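Local coordinates for inositol dehydrogenase (Lactobacillus casei, PDB 4MKX), which probably oxidises scyllo-inositol with NAD as the hydride acceptor, as a sugar-alcohol dehydrogenase of the Gfo/Idh/MocA family, at residues Val84-Pro89 and Gln95-Ala100; Thr163-Tyr168 and Trp205-Glu210; Gly29-Thr34 and Gln297-Arg302. One frame throughout, in Å; residues are numbered along the deposited sequence.

Contacts 1 and 2 are buried, whereas contact 3 lies at the surface. Contact 1 packs a strand of the Rossmann domain against the helix that follows it; contact 2, in the C-terminal domain, joins a sheet strand to the end of a helix distant in sequence, and their centres are about 29 Å apart. Contact 3 closes a loop of some 260 residues that encloses both. Like contact 1 it uses an element of the Rossmann domain, and the two touch where Val87 packs on Gly29 and His32. Aliphatic side chains meet in all three, but a hydrogen bond crosses between segments in contact 1 alone. In contacts 2 and 3 the polar groups instead shape the ends of the helices.

Contact 1: Val84-Pro89 and Gln95-Ala100; sequences VFIVSP and QQIESA
The flat carboxamide of Gln96 is met at its oxygen by two side chains of Val84-Pro89. Ser88 OG donates to Gln96 OE1 over 2.6 Å, at a C=O...donor angle of 134° and tilted 30° from the carbonyl plane. Beside this bond Ile86 CG2 comes within 3.5 Å of the same Gln96 OE1. A glutamine suits the place because its extended chain carries an acceptor from the helix across to the serine, while Gln96 CB lies 4.0 Å from Ile86 CD1. Serine, short and polar, supplies the donor two residues beyond the end of the strand.

The rest is aliphatic. The CB of Ile86 points toward the helix, and Ile86 CD1 lies 3.7 Å from Ile97 CG1, the two side chains crossing at about a right angle. Farther back along the strand, Val84 CG2 touches Ala100 CB at 3.6 Å. A branched valine fits the strand, and the single methyl of Ala100 lets the helix come close: the CA atoms of Val84 and Ala100 are 7.2 Å apart. Strand and helix segments run almost antiparallel, at 170°, so successive inward strand residues find partners about a helical turn apart.

This is the first half of the beta-alpha-beta unit of strand 83-86, helix 93-102 and strand 106-109 in the Rossmann fold. Val107 of the adjoining strand touches Val84, Ile86 and Ala100, and Gln96 also leans on Val23 of strand 18-23 and Phe72 of helix 72-78. On the other side of the parallel sheet, Phe85 stacks on Phe108 and meets His32 edge-to-face, next to helix 27-38.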
loop_
_atom_site.group_PDB
_atom_site.type_symbol
_atom_site.label_atom_id
_atom_site.label_comp_id
_atom_site.label_asym_id
_atom_site.label_seq_id
_atom_site.Cartn_x
_atom_site.Cartn_y
_atom_site.Cartn_z
ATOM N N VAL A 84 -38.336 19.093 5.198
ATOM C CA VAL A 84 -38.589 17.925 4.371
ATOM C C VAL A 84 -37.283 17.388 3.796
ATOM O O VAL A 84 -36.368 18.158 3.536
ATOM C CB VAL A 84 -39.545 18.238 3.201
ATOM C CG1 VAL A 84 -40.884 18.727 3.716
ATOM C CG2 VAL A 84 -38.939 19.278 2.276
ATOM N N PHE A 85 -37.218 16.073 3.615
ATOM C CA PHE A 85 -36.126 15.442 2.883
ATOM C C PHE A 85 -36.734 14.902 1.615
ATOM O O PHE A 85 -37.635 14.056 1.663
ATOM C CB PHE A 85 -35.548 14.269 3.675
ATOM C CG PHE A 85 -34.259 14.582 4.380
ATOM C CD1 PHE A 85 -34.218 15.555 5.371
ATOM C CD2 PHE A 85 -33.099 13.892 4.066
ATOM C CE1 PHE A 85 -33.037 15.850 6.030
ATOM C CE2 PHE A 85 -31.906 14.187 4.711
ATOM C CZ PHE A 85 -31.878 15.163 5.697
ATOM N N ILE A 86 -36.255 15.388 0.474
ATOM C CA ILE A 86 -36.790 14.959 -0.799
ATOM C C ILE A 86 -35.875 13.910 -1.407
ATOM O O ILE A 86 -34.752 14.212 -1.827
ATOM C CB ILE A 86 -36.975 16.154 -1.731
ATOM C CG1 ILE A 86 -38.063 17.061 -1.156
ATOM C CG2 ILE A 86 -37.362 15.697 -3.143
ATOM C CD1 ILE A 86 -38.075 18.464 -1.743
ATOM N N VAL A 87 -36.349 12.668 -1.420
ATOM C CA VAL A 87 -35.564 11.555 -1.929
ATOM C C VAL A 87 -36.384 10.771 -2.965
ATOM O O VAL A 87 -36.231 9.563 -3.128
ATOM C CB VAL A 87 -35.060 10.642 -0.773
ATOM C CG1 VAL A 87 -33.788 9.911 -1.189
ATOM C CG2 VAL A 87 -34.782 11.461 0.480
ATOM N N SER A 88 -37.260 11.495 -3.659
ATOM C CA SER A 88 -38.083 10.962 -4.738
ATOM C C SER A 88 -37.264 10.852 -6.020
ATOM O O SER A 88 -36.130 11.332 -6.070
ATOM C CB SER A 88 -39.253 11.912 -4.977
ATOM O OG SER A 88 -38.799 13.252 -5.070
ATOM N N PRO A 89 -37.823 10.212 -7.061
ATOM C CA PRO A 89 -37.085 10.208 -8.331
ATOM C C PRO A 89 -36.837 11.629 -8.843
ATOM O O PRO A 89 -37.603 12.538 -8.534
ATOM C CB PRO A 89 -38.022 9.456 -9.270
ATOM C CG PRO A 89 -38.803 8.549 -8.367
ATOM C CD PRO A 89 -39.000 9.321 -7.102
ATOM N N GLN A 95 -40.691 20.212 -8.376
ATOM C CA GLN A 95 -42.061 20.536 -7.966
ATOM C C GLN A 95 -42.239 20.342 -6.462
ATOM O O GLN A 95 -42.979 21.096 -5.813
ATOM C CB GLN A 95 -43.099 19.739 -8.766
ATOM C CG GLN A 95 -43.142 18.241 -8.487
ATOM C CD GLN A 95 -44.380 17.578 -9.077
ATOM O OE1 GLN A 95 -44.994 18.099 -10.008
ATOM N NE2 GLN A 95 -44.752 16.426 -8.531
ATOM N N GLN A 96 -41.532 19.362 -5.900
ATOM C CA GLN A 96 -41.610 19.114 -4.460
ATOM C C GLN A 96 -40.825 20.154 -3.655
ATOM O O GLN A 96 -41.272 20.586 -2.584
ATOM C CB GLN A 96 -41.203 17.674 -4.130
ATOM C CG GLN A 96 -42.195 16.637 -4.672
ATOM C CD GLN A 96 -41.721 15.212 -4.536
ATOM O OE1 GLN A 96 -40.558 14.960 -4.220
ATOM N NE2 GLN A 96 -42.618 14.264 -4.785
ATOM N N ILE A 97 -39.670 20.565 -4.171
ATOM C CA ILE A 97 -38.920 21.679 -3.594
ATOM C C ILE A 97 -39.791 22.953 -3.519
ATOM O O ILE A 97 -39.878 23.589 -2.472
ATOM C CB ILE A 97 -37.637 21.972 -4.396
ATOM C CG1 ILE A 97 -36.587 20.889 -4.156
ATOM C CG2 ILE A 97 -37.038 23.301 -3.988
ATOM C CD1 ILE A 97 -35.451 20.963 -5.183
ATOM N N GLU A 98 -40.415 23.326 -4.633
ATOM C CA GLU A 98 -41.251 24.525 -4.670
ATOM C C GLU A 98 -42.414 24.458 -3.689
ATOM O O GLU A 98 -42.678 25.414 -2.958
ATOM C CB GLU A 98 -41.760 24.785 -6.093
ATOM C CG GLU A 98 -40.665 25.262 -7.042
ATOM C CD GLU A 98 -41.175 25.531 -8.440
ATOM O OE1 GLU A 98 -42.405 25.649 -8.619
ATOM O OE2 GLU A 98 -40.342 25.628 -9.359
ATOM N N SER A 99 -43.112 23.328 -3.680
ATOM C CA SER A 99 -44.243 23.147 -2.783
ATOM C C SER A 99 -43.836 23.229 -1.319
ATOM O O SER A 99 -44.525 23.851 -0.506
ATOM C CB SER A 99 -44.905 21.805 -3.045
ATOM O OG SER A 99 -45.777 21.477 -1.983
ATOM N N ALA A 100 -42.717 22.596 -0.975
ATOM C CA ALA A 100 -42.274 22.611 0.411
ATOM C C ALA A 100 -41.917 24.020 0.863
ATOM O O ALA A 100 -42.265 24.430 1.969
ATOM C CB ALA A 100 -41.084 21.677 0.604
#

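Contact 2: Thr163-Tyr168 and Trp205-Glu210; sequences TLIRSY and WFTGKE
Ile165 CD1 makes every apolar touch between strand and helix end, lying 3.8 Å from Thr207 CG2 and 4.1 Å from Phe206 CB. The isoleucine meets the threonine obliquely and Phe206 at about a right angle; its extended chain (chi2 -178°) lets a beta-branched residue, well suited to a strand, reach across to the helix end. Phe206 offers its CB here, while its side chain also packs on Tyr147 and Lys151 of helix 145-155.

The polar side of Thr207 works within its own segment. With chi1 at 63° its methyl is set anti to the carbonyl carbon and its hydroxyl turned back over the backbone, where OG1 accepts from Lys209 N over 3.0 Å, at an N-H...acceptor angle of 159°. This is an ST turn at the C-terminal end of helix 197-207, where Gly208 takes a positive phi that a side chain would make crowded; Thr207 OG1 also bonds to Ile203 O. The helix ends against the mixed sheet of the C-terminal domain, on its strand 162-172. An alanine in place of Thr207 is likely to leave Lys209 N without its side-chain acceptor and open a gap beside Ile165 CD1.

Among charged groups, Lys209 NZ forms salt bridges with Asp161 and Asp243, and Arg166 NH2 with Glu262 and Glu264. Tyr168 OH bonds to Glu264 of the second subunit.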
loop_
_atom_site.group_PDB
_atom_site.type_symbol
_atom_site.label_atom_id
_atom_site.label_comp_id
_atom_site.label_asym_id
_atom_site.label_seq_id
_atom_site.Cartn_x
_atom_site.Cartn_y
_atom_site.Cartn_z
ATOM N N THR A 163 -3.872 21.766 -11.485
ATOM C CA THR A 163 -3.726 21.716 -12.934
ATOM C C THR A 163 -4.634 20.653 -13.556
ATOM O O THR A 163 -5.091 20.800 -14.674
ATOM C CB THR A 163 -2.291 21.402 -13.330
ATOM O OG1 THR A 163 -2.017 20.052 -12.972
ATOM C CG2 THR A 163 -1.319 22.304 -12.610
ATOM N N LEU A 164 -4.889 19.568 -12.832
ATOM C CA LEU A 164 -5.701 18.494 -13.391
ATOM C C LEU A 164 -6.445 17.768 -12.279
ATOM O O LEU A 164 -5.886 17.502 -11.219
ATOM C CB LEU A 164 -4.815 17.494 -14.152
ATOM C CG LEU A 164 -5.521 16.355 -14.907
ATOM C CD1 LEU A 164 -4.696 15.996 -16.124
ATOM C CD2 LEU A 164 -5.683 15.119 -14.035
ATOM N N ILE A 165 -7.707 17.450 -12.532
ATOM C CA ILE A 165 -8.435 16.584 -11.622
ATOM C C ILE A 165 -8.956 15.385 -12.404
ATOM O O ILE A 165 -9.525 15.537 -13.474
ATOM C CB ILE A 165 -9.600 17.319 -10.947
ATOM C CG1 ILE A 165 -9.051 18.394 -10.021
ATOM C CG2 ILE A 165 -10.414 16.337 -10.110
ATOM C CD1 ILE A 165 -10.137 19.142 -9.259
ATOM N N ARG A 166 -8.730 14.186 -11.868
ATOM C CA ARG A 166 -9.259 12.968 -12.471
ATOM C C ARG A 166 -10.209 12.371 -11.447
ATOM O O ARG A 166 -9.842 12.204 -10.291
ATOM C CB ARG A 166 -8.140 11.964 -12.767
ATOM C CG ARG A 166 -8.675 10.613 -13.239
ATOM C CD ARG A 166 -7.549 9.593 -13.572
ATOM N NE ARG A 166 -6.674 9.300 -12.437
ATOM C CZ ARG A 166 -6.929 8.388 -11.508
ATOM N NH1 ARG A 166 -8.054 7.684 -11.565
ATOM N NH2 ARG A 166 -6.080 8.193 -10.506
ATOM N N SER A 167 -11.436 12.092 -11.850
ATOM C CA SER A 167 -12.373 11.472 -10.922
ATOM C C SER A 167 -13.090 10.294 -11.565
ATOM O O SER A 167 -13.543 10.371 -12.711
ATOM C CB SER A 167 -13.360 12.521 -10.379
ATOM O OG SER A 167 -13.847 12.126 -9.104
ATOM N N TYR A 168 -13.151 9.180 -10.834
ATOM C CA TYR A 168 -13.790 7.972 -11.317
ATOM C C TYR A 168 -14.949 7.657 -10.403
ATOM O O TYR A 168 -14.796 7.686 -9.179
ATOM C CB TYR A 168 -12.832 6.786 -11.183
ATOM C CG TYR A 168 -11.757 6.632 -12.233
ATOM C CD1 TYR A 168 -11.403 7.662 -13.099
ATOM C CD2 TYR A 168 -11.086 5.430 -12.344
ATOM C CE1 TYR A 168 -10.403 7.477 -14.060
ATOM C CE2 TYR A 168 -10.089 5.241 -13.281
ATOM C CZ TYR A 168 -9.755 6.251 -14.136
ATOM O OH TYR A 168 -8.771 6.025 -15.068
ATOM N N TRP A 205 -16.105 22.289 -6.633
ATOM C CA TRP A 205 -15.836 22.541 -5.226
ATOM C C TRP A 205 -14.349 22.769 -4.977
ATOM O O TRP A 205 -13.962 23.736 -4.314
ATOM C CB TRP A 205 -16.369 21.364 -4.383
ATOM C CG TRP A 205 -16.185 21.459 -2.903
ATOM C CD1 TRP A 205 -16.454 22.537 -2.106
ATOM C CD2 TRP A 205 -15.744 20.412 -2.026
ATOM N NE1 TRP A 205 -16.183 22.229 -0.790
ATOM C CE2 TRP A 205 -15.754 20.932 -0.714
ATOM C CE3 TRP A 205 -15.345 19.090 -2.224
ATOM C CZ2 TRP A 205 -15.361 20.175 0.395
ATOM C CZ3 TRP A 205 -14.954 18.340 -1.121
ATOM C CH2 TRP A 205 -14.973 18.886 0.173
ATOM N N PHE A 206 -13.504 21.897 -5.522
ATOM C CA PHE A 206 -12.068 22.004 -5.270
ATOM C C PHE A 206 -11.423 23.202 -5.959
ATOM O O PHE A 206 -10.515 23.810 -5.401
ATOM C CB PHE A 206 -11.336 20.717 -5.690
ATOM C CG PHE A 206 -11.289 19.678 -4.617
ATOM C CD1 PHE A 206 -10.275 19.687 -3.673
ATOM C CD2 PHE A 206 -12.263 18.694 -4.540
ATOM C CE1 PHE A 206 -10.231 18.732 -2.665
ATOM C CE2 PHE A 206 -12.225 17.734 -3.533
ATOM C CZ PHE A 206 -11.210 17.755 -2.599
ATOM N N THR A 207 -11.886 23.521 -7.162
ATOM C CA THR A 207 -11.248 24.549 -7.988
ATOM C C THR A 207 -11.838 25.948 -7.818
ATOM O O THR A 207 -11.106 26.939 -7.858
ATOM C CB THR A 207 -11.278 24.197 -9.485
ATOM O OG1 THR A 207 -12.625 24.129 -9.957
ATOM C CG2 THR A 207 -10.585 22.869 -9.744
ATOM N N GLY A 208 -13.152 26.024 -7.624
ATOM C CA GLY A 208 -13.854 27.297 -7.672
ATOM C C GLY A 208 -14.117 27.775 -9.092
ATOM O O GLY A 208 -14.582 28.900 -9.309
ATOM N N LYS A 209 -13.846 26.910 -10.069
ATOM C CA LYS A 209 -13.931 27.284 -11.477
ATOM C C LYS A 209 -15.066 26.532 -12.174
ATOM O O LYS A 209 -15.554 25.527 -11.647
ATOM C CB LYS A 209 -12.574 27.007 -12.150
ATOM C CG LYS A 209 -11.361 27.471 -11.315
ATOM C CD LYS A 209 -10.027 26.809 -11.741
ATOM C CE LYS A 209 -8.864 27.172 -10.797
ATOM N NZ LYS A 209 -7.548 26.524 -11.156
ATOM N N GLU A 210 -15.507 27.017 -13.339
ATOM C CA GLU A 210 -16.563 26.345 -14.106
ATOM C C GLU A 210 -15.980 25.537 -15.271
ATOM O O GLU A 210 -14.853 25.778 -15.697
ATOM C CB GLU A 210 -17.580 27.333 -14.686
ATOM C CG GLU A 210 -18.369 28.155 -13.670
ATOM C CD GLU A 210 -19.020 27.322 -12.590
ATOM O OE1 GLU A 210 -19.638 26.275 -12.907
ATOM O OE2 GLU A 210 -18.931 27.741 -11.412
#

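Contact 3: Gly29-Thr34 and Gln297-Arg302; sequences GKIHAT and QNFPER
Ile31 CA and Pro300 CA are 7.9 Å apart where helix 27-38 meets the short helix 299-302. With CG1 anti to the carbonyl carbon (chi1 -65°) and the chain extended beyond it, Ile31 rests CD1 3.7 Å from Pro300 CB and nearly as close to Pro300 CG, the two side chains at about a right angle. Ile31 CD1 also approaches the Phe299 ring obliquely, 4.3 Å from Phe299 CE1. Pro300 CD sits 3.3 Å above one face of the Phe299 ring, offset toward the rim.

Proline fits the first turn of a helix, where its missing N-H costs no helical bond, and it gives Ile31 a rigid apolar surface. Asn298 is the N-cap: its OD1 accepts from Glu301 N over 3.2 Å, nearly in line with the side-chain C=O. Glu301 OE2 receives Gln297 N at 2.8 Å, from above the carboxylate plane, holding the approach to the helix.

Gly29, in the first turn of helix 27-38, is the last glycine of a GxGxxG-like pattern, consistent with a dinucleotide-binding Rossmann site. Arg27 touches Asn298, Phe299 and Pro300, and Phe299 also packs on Phe307 of helix 304-319, while Arg302 packs on Leu282 of the third subunit.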
loop_
_atom_site.group_PDB
_atom_site.type_symbol
_atom_site.label_atom_id
_atom_site.label_comp_id
_atom_site.label_asym_id
_atom_site.label_seq_id
_atom_site.Cartn_x
_atom_site.Cartn_y
_atom_site.Cartn_z
ATOM N N GLY A 29 -33.595 6.572 0.244
ATOM C CA GLY A 29 -34.559 7.155 1.161
ATOM C C GLY A 29 -34.571 6.462 2.513
ATOM O O GLY A 29 -34.676 7.120 3.551
ATOM N N LYS A 30 -34.464 5.136 2.497
ATOM C CA LYS A 30 -34.466 4.350 3.729
ATOM C C LYS A 30 -33.234 4.632 4.574
ATOM O O LYS A 30 -33.314 4.640 5.804
ATOM C CB LYS A 30 -34.593 2.852 3.419
ATOM C CG LYS A 30 -36.028 2.448 3.084
ATOM C CD LYS A 30 -36.153 0.987 2.692
ATOM C CE LYS A 30 -37.627 0.644 2.468
ATOM N NZ LYS A 30 -37.865 -0.809 2.256
ATOM N N ILE A 31 -32.099 4.867 3.923
ATOM C CA ILE A 31 -30.896 5.252 4.651
ATOM C C ILE A 31 -31.094 6.571 5.396
ATOM O O ILE A 31 -30.846 6.653 6.596
ATOM C CB ILE A 31 -29.670 5.324 3.715
ATOM C CG1 ILE A 31 -29.361 3.926 3.163
ATOM C CG2 ILE A 31 -28.460 5.900 4.446
ATOM C CD1 ILE A 31 -28.344 3.914 2.045
ATOM N N HIS A 32 -31.563 7.601 4.695
ATOM C CA HIS A 32 -31.809 8.889 5.321
ATOM C C HIS A 32 -32.842 8.765 6.432
ATOM O O HIS A 32 -32.692 9.349 7.502
ATOM C CB HIS A 32 -32.317 9.908 4.290
ATOM C CG HIS A 32 -31.250 10.453 3.387
ATOM N ND1 HIS A 32 -30.058 10.966 3.859
ATOM C CD2 HIS A 32 -31.216 10.611 2.043
ATOM C CE1 HIS A 32 -29.329 11.389 2.842
ATOM N NE2 HIS A 32 -30.012 11.192 1.726
ATOM N N ALA A 33 -33.912 8.028 6.157
ATOM C CA ALA A 33 -35.004 7.897 7.125
ATOM C C ALA A 33 -34.520 7.223 8.401
ATOM O O ALA A 33 -34.815 7.684 9.503
ATOM C CB ALA A 33 -36.154 7.115 6.522
ATOM N N THR A 34 -33.781 6.132 8.243
ATOM C CA THR A 34 -33.256 5.393 9.394
ATOM C C THR A 34 -32.302 6.267 10.194
ATOM O O THR A 34 -32.360 6.303 11.422
ATOM C CB THR A 34 -32.534 4.120 8.945
ATOM O OG1 THR A 34 -33.444 3.309 8.198
ATOM C CG2 THR A 34 -32.017 3.324 10.140
ATOM N N GLN A 297 -17.973 -2.217 -1.021
ATOM C CA GLN A 297 -18.742 -2.898 -2.061
ATOM C C GLN A 297 -19.838 -2.062 -2.685
ATOM O O GLN A 297 -20.276 -2.344 -3.798
ATOM C CB GLN A 297 -19.362 -4.179 -1.494
ATOM C CG GLN A 297 -18.344 -5.243 -1.184
ATOM C CD GLN A 297 -17.638 -5.723 -2.434
ATOM O OE1 GLN A 297 -18.264 -6.278 -3.338
ATOM N NE2 GLN A 297 -16.331 -5.488 -2.505
ATOM N N ASN A 298 -20.293 -1.036 -1.979
ATOM C CA ASN A 298 -21.389 -0.227 -2.486
ATOM C C ASN A 298 -21.393 1.132 -1.844
ATOM O O ASN A 298 -20.689 1.360 -0.856
ATOM C CB ASN A 298 -22.729 -0.922 -2.239
ATOM C CG ASN A 298 -22.817 -1.545 -0.863
ATOM O OD1 ASN A 298 -22.729 -0.858 0.163
ATOM N ND2 ASN A 298 -22.987 -2.863 -0.827
ATOM N N PHE A 299 -22.206 2.033 -2.386
ATOM C CA PHE A 299 -22.241 3.398 -1.871
ATOM C C PHE A 299 -22.661 3.552 -0.402
ATOM O O PHE A 299 -22.099 4.403 0.297
ATOM C CB PHE A 299 -22.984 4.362 -2.816
ATOM C CG PHE A 299 -24.487 4.317 -2.712
ATOM C CD1 PHE A 299 -25.146 5.051 -1.740
ATOM C CD2 PHE A 299 -25.238 3.576 -3.614
ATOM C CE1 PHE A 299 -26.539 5.025 -1.645
ATOM C CE2 PHE A 299 -26.623 3.552 -3.534
ATOM C CZ PHE A 299 -27.271 4.279 -2.546
ATOM N N PRO A 300 -23.639 2.747 0.086
ATOM C CA PRO A 300 -23.996 2.968 1.488
ATOM C C PRO A 300 -22.852 2.631 2.428
ATOM O O PRO A 300 -22.711 3.288 3.452
ATOM C CB PRO A 300 -25.167 1.994 1.719
ATOM C CG PRO A 300 -25.730 1.755 0.375
ATOM C CD PRO A 300 -24.555 1.786 -0.559
ATOM N N GLU A 301 -22.054 1.627 2.085
ATOM C CA GLU A 301 -20.887 1.285 2.882
ATOM C C GLU A 301 -19.815 2.386 2.801
ATOM O O GLU A 301 -19.296 2.838 3.827
ATOM C CB GLU A 301 -20.312 -0.056 2.421
ATOM C CG GLU A 301 -19.026 -0.423 3.135
ATOM C CD GLU A 301 -18.437 -1.743 2.676
ATOM O OE1 GLU A 301 -17.519 -2.242 3.356
ATOM O OE2 GLU A 301 -18.877 -2.282 1.640
ATOM N N ARG A 302 -19.490 2.822 1.592
ATOM C CA ARG A 302 -18.413 3.802 1.409
ATOM C C ARG A 302 -18.777 5.151 2.022
ATOM O O ARG A 302 -17.939 5.815 2.634
ATOM C CB ARG A 302 -18.112 3.980 -0.082
ATOM C CG ARG A 302 -17.232 5.195 -0.429
ATOM C CD ARG A 302 -15.797 5.054 0.139
ATOM N NE ARG A 302 -15.011 6.248 -0.192
ATOM C CZ ARG A 302 -14.975 7.352 0.560
ATOM N NH1 ARG A 302 -15.669 7.410 1.698
ATOM N NH2 ARG A 302 -14.248 8.404 0.173
#